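Nitrite oxidoreductase subunit A (Kuenenia stuttgartiensis, PDB 7B04) is a NarG-like subunit of the molybdopterin oxidoreductase family that carries a molybdenum atom, two MD1 ligands and an iron-sulfur cluster. Local coordinates at residues G205-M210 / P623-T628; V768-L773 / Y783-I788. One frame throughout, in Å; residues are numbered along the deposited sequence.

Interaction 1: G205-M210 / P623-T628; sequences GYPKEM and PLIVNT
Pro207 meets Pro623 through CG of its ring and Ile625 through CB and CG. It is the N-cap residue of the short helix 208-213, and its CG stands 4.0 Å from CD of Pro623 and 4.1 Å from CD1 of Ile625, so that one proline touches both a residue two positions before strand 625-627 and the first residue of that strand. Two positions on, Glu209 brings its carboxylate to the side of Ile625, where OE1 of Glu209 lies 4.5 Å from the Ile625 CD1 methyl. The charge itself is answered elsewhere, by a salt bridge to Arg633 on strand 633-635, the antiparallel partner of strand 625-627. Met210 completes the surface on the helix side. Its chain runs straight through chi2 and bends only at chi3 (71°), and it lies obliquely across the proline ring, with SD 3.5 Å from Pro623 CD and CG 3.9 Å from Pro623 CG. Pro623 is thus touched by Pro207 and Met210 together, and the CD1 end of Ile625 reaches Pro207 beside it. No hydrogen bond joins the two segments. The contact is therefore apolar, made largely of two proline rings, a thioether and a methyl group, and a polar link between this helix and the two-stranded hairpin comes from the Glu209-Arg633 salt bridge.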
ATOM      1  N   GLY B 205      17.599  13.038 -38.041  1.00 35.94           N
ATOM      2  CA  GLY B 205      16.651  14.065 -37.666  1.00 34.35           C
ATOM      3  C   GLY B 205      16.912  14.757 -36.346  1.00 33.70           C
ATOM      4  O   GLY B 205      16.083  15.573 -35.925  1.00 36.04           O
ATOM      5  N   TYR B 206      18.027  14.471 -35.685  1.00 43.01           N
ATOM      6  CA  TYR B 206      18.316  15.115 -34.414  1.00 41.97           C
ATOM      7  C   TYR B 206      18.733  16.567 -34.641  1.00 41.91           C
ATOM      8  O   TYR B 206      19.419  16.873 -35.623  1.00 43.95           O
ATOM      9  CB  TYR B 206      19.418  14.365 -33.670  1.00 41.48           C
ATOM     10  CG  TYR B 206      19.022  12.978 -33.218  1.00 43.70           C
ATOM     11  CD1 TYR B 206      18.279  12.789 -32.061  1.00 41.63           C
ATOM     12  CD2 TYR B 206      19.393  11.855 -33.948  1.00 45.63           C
ATOM     13  CE1 TYR B 206      17.916  11.524 -31.644  1.00 41.33           C
ATOM     14  CE2 TYR B 206      19.033  10.585 -33.538  1.00 46.64           C
ATOM     15  CZ  TYR B 206      18.295  10.426 -32.385  1.00 50.31           C
ATOM     16  OH  TYR B 206      17.934   9.164 -31.971  1.00 46.99           O
ATOM     17  N   PRO B 207      18.326  17.483 -33.762  1.00 32.55           N
ATOM     18  CA  PRO B 207      18.729  18.886 -33.911  1.00 41.15           C
ATOM     19  C   PRO B 207      20.239  19.057 -33.831  1.00 39.75           C
ATOM     20  O   PRO B 207      20.947  18.261 -33.211  1.00 36.17           O
ATOM     21  CB  PRO B 207      18.027  19.584 -32.738  1.00 36.59           C
ATOM     22  CG  PRO B 207      16.900  18.672 -32.370  1.00 33.46           C
ATOM     23  CD  PRO B 207      17.412  17.288 -32.625  1.00 35.13           C
ATOM     24  N   LYS B 208      20.727  20.118 -34.482  1.00 39.86           N
ATOM     25  CA  LYS B 208      22.160  20.394 -34.485  1.00 42.57           C
ATOM     26  C   LYS B 208      22.667  20.714 -33.086  1.00 40.01           C
ATOM     27  O   LYS B 208      23.823  20.418 -32.760  1.00 40.88           O
ATOM     28  CB  LYS B 208      22.450  21.570 -35.423  1.00 49.00           C
ATOM     29  CG  LYS B 208      23.817  21.587 -36.094  1.00 49.03           C
ATOM     30  CD  LYS B 208      24.391  23.003 -36.097  1.00 46.25           C
ATOM     31  CE  LYS B 208      25.832  23.050 -36.570  1.00 45.71           C
ATOM     32  NZ  LYS B 208      26.776  22.338 -35.681  1.00 46.37           N
ATOM     33  N   GLU B 209      21.817  21.312 -32.248  1.00 35.60           N
ATOM     34  CA  GLU B 209      22.204  21.617 -30.875  1.00 37.93           C
ATOM     35  C   GLU B 209      22.479  20.351 -30.071  1.00 35.25           C
ATOM     36  O   GLU B 209      23.400  20.321 -29.247  1.00 36.03           O
ATOM     37  CB  GLU B 209      21.111  22.455 -30.208  1.00 31.90           C
ATOM     38  CG  GLU B 209      20.937  23.838 -30.820  1.00 31.83           C
ATOM     39  CD  GLU B 209      20.051  23.832 -32.054  1.00 39.26           C
ATOM     40  OE1 GLU B 209      19.514  22.758 -32.397  1.00 43.95           O
ATOM     41  OE2 GLU B 209      19.892  24.900 -32.682  1.00 33.86           O
ATOM     42  N   MET B 210      21.694  19.294 -30.297  1.00 36.09           N
ATOM     43  CA  MET B 210      21.935  18.037 -29.594  1.00 40.82           C
ATOM     44  C   MET B 210      23.181  17.329 -30.110  1.00 36.80           C
ATOM     45  O   MET B 210      23.835  16.602 -29.354  1.00 39.15           O
ATOM     46  CB  MET B 210      20.720  17.119 -29.718  1.00 41.99           C
ATOM     47  CG  MET B 210      19.501  17.596 -28.954  1.00 38.70           C
ATOM     48  SD  MET B 210      18.112  16.468 -29.143  1.00 37.66           S
ATOM     49  CE  MET B 210      18.681  15.064 -28.189  1.00 42.25           C
ATOM     50  N   PRO B 623      14.640  18.915 -27.652  1.00 40.35           N
ATOM     51  CA  PRO B 623      14.476  20.025 -26.707  1.00 33.17           C
ATOM     52  C   PRO B 623      13.246  20.849 -27.076  1.00 33.82           C
ATOM     53  O   PRO B 623      12.574  20.594 -28.073  1.00 40.12           O
ATOM     54  CB  PRO B 623      15.765  20.838 -26.884  1.00 34.05           C
ATOM     55  CG  PRO B 623      16.714  19.927 -27.611  1.00 37.11           C
ATOM     56  CD  PRO B 623      15.840  19.086 -28.485  1.00 35.95           C
ATOM     57  N   LEU B 624      12.963  21.858 -26.253  1.00 39.24           N
ATOM     58  CA  LEU B 624      11.839  22.753 -26.524  1.00 41.89           C
ATOM     59  C   LEU B 624      12.268  23.729 -27.606  1.00 47.61           C
ATOM     60  O   LEU B 624      12.885  24.762 -27.345  1.00 48.94           O
ATOM     61  CB  LEU B 624      11.391  23.481 -25.263  1.00 43.51           C
ATOM     62  CG  LEU B 624      10.364  24.611 -25.432  1.00 41.14           C
ATOM     63  CD1 LEU B 624       9.120  24.144 -26.167  1.00 37.43           C
ATOM     64  CD2 LEU B 624       9.989  25.192 -24.081  1.00 40.44           C
ATOM     65  N   ILE B 625      11.942  23.384 -28.845  1.00 45.68           N
ATOM     66  CA  ILE B 625      12.171  24.244 -29.995  1.00 43.97           C
ATOM     67  C   ILE B 625      10.824  24.457 -30.661  1.00 50.61           C
ATOM     68  O   ILE B 625      10.167  23.486 -31.063  1.00 58.33           O
ATOM     69  CB  ILE B 625      13.168  23.632 -30.989  1.00 35.67           C
ATOM     70  CG1 ILE B 625      14.442  23.168 -30.279  1.00 39.13           C
ATOM     71  CG2 ILE B 625      13.496  24.636 -32.090  1.00 41.93           C
ATOM     72  CD1 ILE B 625      15.248  22.184 -31.092  1.00 42.22           C
ATOM     73  N   VAL B 626      10.415  25.714 -30.788  1.00 40.49           N
ATOM     74  CA  VAL B 626       9.140  26.048 -31.399  1.00 46.17           C
ATOM     75  C   VAL B 626       9.448  27.019 -32.528  1.00 46.88           C
ATOM     76  O   VAL B 626      10.304  27.906 -32.394  1.00 44.65           O
ATOM     77  CB  VAL B 626       8.110  26.628 -30.404  1.00 50.16           C
ATOM     78  CG1 VAL B 626       8.544  27.980 -29.882  1.00 50.44           C
ATOM     79  CG2 VAL B 626       6.751  26.733 -31.068  1.00 47.48           C
ATOM     80  N   ASN B 627       8.756  26.842 -33.650  1.00 51.46           N
ATOM     81  CA  ASN B 627       8.967  27.686 -34.824  1.00 48.21           C
ATOM     82  C   ASN B 627       8.019  28.879 -34.705  1.00 45.96           C
ATOM     83  O   ASN B 627       6.918  28.931 -35.268  1.00 50.98           O
ATOM     84  CB  ASN B 627       8.782  26.878 -36.097  1.00 45.19           C
ATOM     85  CG  ASN B 627       9.935  25.905 -36.348  1.00 55.14           C
ATOM     86  OD1 ASN B 627      11.073  26.154 -35.953  1.00 54.62           O
ATOM     87  ND2 ASN B 627       9.634  24.784 -36.998  1.00 55.75           N
ATOM     88  N   THR B 628       8.487  29.855 -33.930  1.00 45.82           N
ATOM     89  CA  THR B 628       7.699  31.026 -33.617  1.00 52.84           C
ATOM     90  C   THR B 628       7.417  31.839 -34.869  1.00 57.54           C
ATOM     91  O   THR B 628       8.268  31.928 -35.763  1.00 55.41           O
ATOM     92  CB  THR B 628       8.425  31.914 -32.613  1.00 51.09           C
ATOM     93  OG1 THR B 628       9.519  31.195 -32.034  1.00 53.34           O
ATOM     94  CG2 THR B 628       7.497  32.306 -31.583  1.00 51.81           C
TER

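Interaction 2: V768-L773 / Y783-I788; sequences VYINRL and YTCEDI
Asn771 carries the polar part of this contact, using both ends of its side-chain amide. OD1 of Asn771 accepts a hydrogen bond of 2.8 Å from the backbone N of Cys785, with an N-H...O angle of 166° and the donor almost in line with the carbonyl bond. Cys785 is the first residue of helix 785-788, so Asn771 binds an N-H at the start of that helix, while the side chain of the N-cap residue, Thr784, makes no capping bond. On the other side of the amide, ND2 of Asn771 donates to OE2 of Glu786 over 3.0 Å in a more bent bond (143°). The nitrogen comes from well above the carboxylate plane, and the two flat groups are steeply turned, 77° apart. Glu786 reaches it through a bend at chi2. Bonds at both ends, to successive residues, should restrict the rotation of the amide, the straighter one to Cys785 more than the one to Glu786.

The apolar part lies alongside. Ile770 sets its CG2 methyl 3.7 Å from CB of Cys785, and the Cys785 SG, anti to its own backbone N, is 4.2 Å from the Ile770 CD1.

Helix 767-774 and the start of helix 785-788 are joined here across a short connection. Cys785 also touches Ser767 and Leu774 of the first helix, whose Tyr769 and Arg772 pack on helix 759-762, while Ile788 reaches Ala799 on strand 798-800.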
ATOM      1  N   VAL B 768      35.432  -0.114   1.277  1.00 30.63           N
ATOM      2  CA  VAL B 768      36.402   0.926   0.947  1.00 34.24           C
ATOM      3  C   VAL B 768      35.695   2.144   0.363  1.00 33.73           C
ATOM      4  O   VAL B 768      35.876   3.274   0.831  1.00 30.93           O
ATOM      5  CB  VAL B 768      37.468   0.379  -0.019  1.00 36.84           C
ATOM      6  CG1 VAL B 768      38.205   1.520  -0.702  1.00 32.65           C
ATOM      7  CG2 VAL B 768      38.440  -0.528   0.722  1.00 44.52           C
ATOM      8  N   TYR B 769      34.870   1.928  -0.666  1.00 34.77           N
ATOM      9  CA  TYR B 769      34.146   3.037  -1.279  1.00 31.29           C
ATOM     10  C   TYR B 769      33.148   3.653  -0.306  1.00 35.44           C
ATOM     11  O   TYR B 769      32.948   4.874  -0.306  1.00 33.89           O
ATOM     12  CB  TYR B 769      33.432   2.569  -2.547  1.00 27.60           C
ATOM     13  CG  TYR B 769      34.345   2.004  -3.611  1.00 32.12           C
ATOM     14  CD1 TYR B 769      35.252   2.815  -4.282  1.00 29.46           C
ATOM     15  CD2 TYR B 769      34.284   0.662  -3.963  1.00 35.32           C
ATOM     16  CE1 TYR B 769      36.081   2.302  -5.263  1.00 28.18           C
ATOM     17  CE2 TYR B 769      35.107   0.141  -4.943  1.00 29.24           C
ATOM     18  CZ  TYR B 769      36.004   0.963  -5.589  1.00 28.27           C
ATOM     19  OH  TYR B 769      36.825   0.444  -6.563  1.00 32.94           O
ATOM     20  N   ILE B 770      32.501   2.825   0.517  1.00 30.82           N
ATOM     21  CA  ILE B 770      31.552   3.346   1.498  1.00 28.14           C
ATOM     22  C   ILE B 770      32.267   4.240   2.501  1.00 37.17           C
ATOM     23  O   ILE B 770      31.768   5.311   2.868  1.00 37.45           O
ATOM     24  CB  ILE B 770      30.810   2.189   2.193  1.00 30.95           C
ATOM     25  CG1 ILE B 770      30.011   1.380   1.171  1.00 32.36           C
ATOM     26  CG2 ILE B 770      29.890   2.719   3.282  1.00 25.07           C
ATOM     27  CD1 ILE B 770      29.449   0.088   1.716  1.00 32.49           C
ATOM     28  N   ASN B 771      33.448   3.816   2.962  1.00 33.17           N
ATOM     29  CA  ASN B 771      34.221   4.646   3.882  1.00 34.52           C
ATOM     30  C   ASN B 771      34.653   5.943   3.212  1.00 37.66           C
ATOM     31  O   ASN B 771      34.673   7.003   3.847  1.00 40.80           O
ATOM     32  CB  ASN B 771      35.437   3.874   4.393  1.00 38.83           C
ATOM     33  CG  ASN B 771      35.061   2.746   5.332  1.00 35.03           C
ATOM     34  OD1 ASN B 771      34.172   2.892   6.172  1.00 37.13           O
ATOM     35  ND2 ASN B 771      35.738   1.613   5.197  1.00 25.89           N
ATOM     36  N   ARG B 772      34.999   5.877   1.923  1.00 38.31           N
ATOM     37  CA  ARG B 772      35.338   7.082   1.176  1.00 29.65           C
ATOM     38  C   ARG B 772      34.139   8.001   0.996  1.00 31.60           C
ATOM     39  O   ARG B 772      34.319   9.176   0.662  1.00 37.70           O
ATOM     40  CB  ARG B 772      35.915   6.717  -0.192  1.00 22.94           C
ATOM     41  CG  ARG B 772      37.277   6.049  -0.144  1.00 27.11           C
ATOM     42  CD  ARG B 772      37.763   5.739  -1.547  1.00 24.72           C
ATOM     43  NE  ARG B 772      39.040   5.034  -1.554  1.00 23.01           N
ATOM     44  CZ  ARG B 772      39.640   4.598  -2.655  1.00 34.45           C
ATOM     45  NH1 ARG B 772      39.039   4.722  -3.831  1.00 33.25           N
ATOM     46  NH2 ARG B 772      40.807   3.971  -2.576  1.00 36.15           N
ATOM     47  N   LEU B 773      32.922   7.483   1.163  1.00 29.31           N
ATOM     48  CA  LEU B 773      31.726   8.314   1.143  1.00 33.56           C
ATOM     49  C   LEU B 773      31.369   8.833   2.528  1.00 32.79           C
ATOM     50  O   LEU B 773      30.982   9.998   2.671  1.00 34.74           O
ATOM     51  CB  LEU B 773      30.552   7.530   0.559  1.00 31.47           C
ATOM     52  CG  LEU B 773      30.632   7.317  -0.949  1.00 33.31           C
ATOM     53  CD1 LEU B 773      29.555   6.353  -1.413  1.00 40.92           C
ATOM     54  CD2 LEU B 773      30.512   8.651  -1.663  1.00 30.93           C
ATOM     55  N   TYR B 783      32.081   8.593  10.792  1.00 41.15           N
ATOM     56  CA  TYR B 783      31.440   7.291  10.769  1.00 30.33           C
ATOM     57  C   TYR B 783      32.276   6.332   9.946  1.00 33.98           C
ATOM     58  O   TYR B 783      32.900   6.713   8.954  1.00 33.90           O
ATOM     59  CB  TYR B 783      30.040   7.373  10.170  1.00 28.75           C
ATOM     60  CG  TYR B 783      29.009   7.916  11.105  1.00 28.62           C
ATOM     61  CD1 TYR B 783      28.735   7.289  12.312  1.00 26.76           C
ATOM     62  CD2 TYR B 783      28.298   9.055  10.775  1.00 40.01           C
ATOM     63  CE1 TYR B 783      27.780   7.791  13.164  1.00 32.62           C
ATOM     64  CE2 TYR B 783      27.349   9.563  11.616  1.00 39.35           C
ATOM     65  CZ  TYR B 783      27.095   8.933  12.806  1.00 35.43           C
ATOM     66  OH  TYR B 783      26.143   9.457  13.629  1.00 42.29           O
ATOM     67  N   THR B 784      32.296   5.084  10.371  1.00 42.47           N
ATOM     68  CA  THR B 784      32.978   4.040   9.633  1.00 36.80           C
ATOM     69  C   THR B 784      31.955   2.981   9.240  1.00 33.54           C
ATOM     70  O   THR B 784      31.033   2.686  10.011  1.00 34.02           O
ATOM     71  CB  THR B 784      34.095   3.461  10.508  1.00 37.19           C
ATOM     72  OG1 THR B 784      35.238   4.325  10.468  1.00 43.81           O
ATOM     73  CG2 THR B 784      34.521   2.090  10.027  1.00 41.41           C
ATOM     74  N   CYS B 785      32.086   2.443   8.022  1.00 35.65           N
ATOM     75  CA  CYS B 785      31.162   1.397   7.575  1.00 39.67           C
ATOM     76  C   CYS B 785      31.235   0.185   8.490  1.00 36.32           C
ATOM     77  O   CYS B 785      30.210  -0.390   8.873  1.00 34.93           O
ATOM     78  CB  CYS B 785      31.489   0.991   6.126  1.00 42.31           C
ATOM     79  SG  CYS B 785      30.782  -0.585   5.621  1.00 37.46           S
ATOM     80  N   GLU B 786      32.450  -0.202   8.850  1.00 39.50           N
ATOM     81  CA  GLU B 786      32.680  -1.331   9.743  1.00 42.62           C
ATOM     82  C   GLU B 786      32.074  -1.084  11.127  1.00 40.41           C
ATOM     83  O   GLU B 786      31.462  -1.985  11.713  1.00 45.17           O
ATOM     84  CB  GLU B 786      34.189  -1.597   9.762  1.00 49.80           C
ATOM     85  CG  GLU B 786      34.694  -1.609   8.289  1.00 59.03           C
ATOM     86  CD  GLU B 786      35.980  -0.830   8.043  1.00 67.30           C
ATOM     87  OE1 GLU B 786      36.518  -0.230   8.995  1.00 63.80           O
ATOM     88  OE2 GLU B 786      36.421  -0.778   6.872  1.00 58.40           O
ATOM     89  N   ASP B 787      32.286   0.110  11.688  1.00 38.99           N
ATOM     90  CA  ASP B 787      31.772   0.435  13.024  1.00 32.45           C
ATOM     91  C   ASP B 787      30.250   0.540  13.051  1.00 35.02           C
ATOM     92  O   ASP B 787      29.607   0.052  13.988  1.00 38.67           O
ATOM     93  CB  ASP B 787      32.410   1.729  13.530  1.00 37.64           C
ATOM     94  CG  ASP B 787      33.760   1.493  14.177  1.00 46.23           C
ATOM     95  OD1 ASP B 787      33.989   0.369  14.679  1.00 43.76           O
ATOM     96  OD2 ASP B 787      34.591   2.416  14.179  1.00 53.24           O
ATOM     97  N   ILE B 788      29.654   1.177  12.040  1.00 39.34           N
ATOM     98  CA  ILE B 788      28.195   1.331  12.012  1.00 39.48           C
ATOM     99  C   ILE B 788      27.526  -0.035  11.949  1.00 40.01           C
ATOM    100  O   ILE B 788      26.554  -0.317  12.659  1.00 37.50           O
ATOM    101  CB  ILE B 788      27.773   2.210  10.815  1.00 30.09           C
ATOM    102  CG1 ILE B 788      27.799   3.688  11.182  1.00 30.89           C
ATOM    103  CG2 ILE B 788      26.380   1.806  10.318  1.00 27.91           C
ATOM    104  CD1 ILE B 788      27.952   4.576   9.974  1.00 30.36           C
TER

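Interactions 1 and 2 are separate contacts, and both segments of interaction 1 precede both segments of interaction 2 in the sequence. Their centres are 45 Å apart, and about 30 Å separates their nearest atoms. Those centres lie 26 and 28 Å, respectively, from the centre of the chain. They also differ in span, the first bringing together residues more than 400 positions apart, the second bridging a connection of nine residues. None of the residues in either contact is among those lining the iron-sulfur cluster. Interaction 1 rests on apolar packing, whereas interaction 2 adds two hydrogen bonds made by a single asparagine, one accepted and one donated, to the Ile770-Cys785 contact.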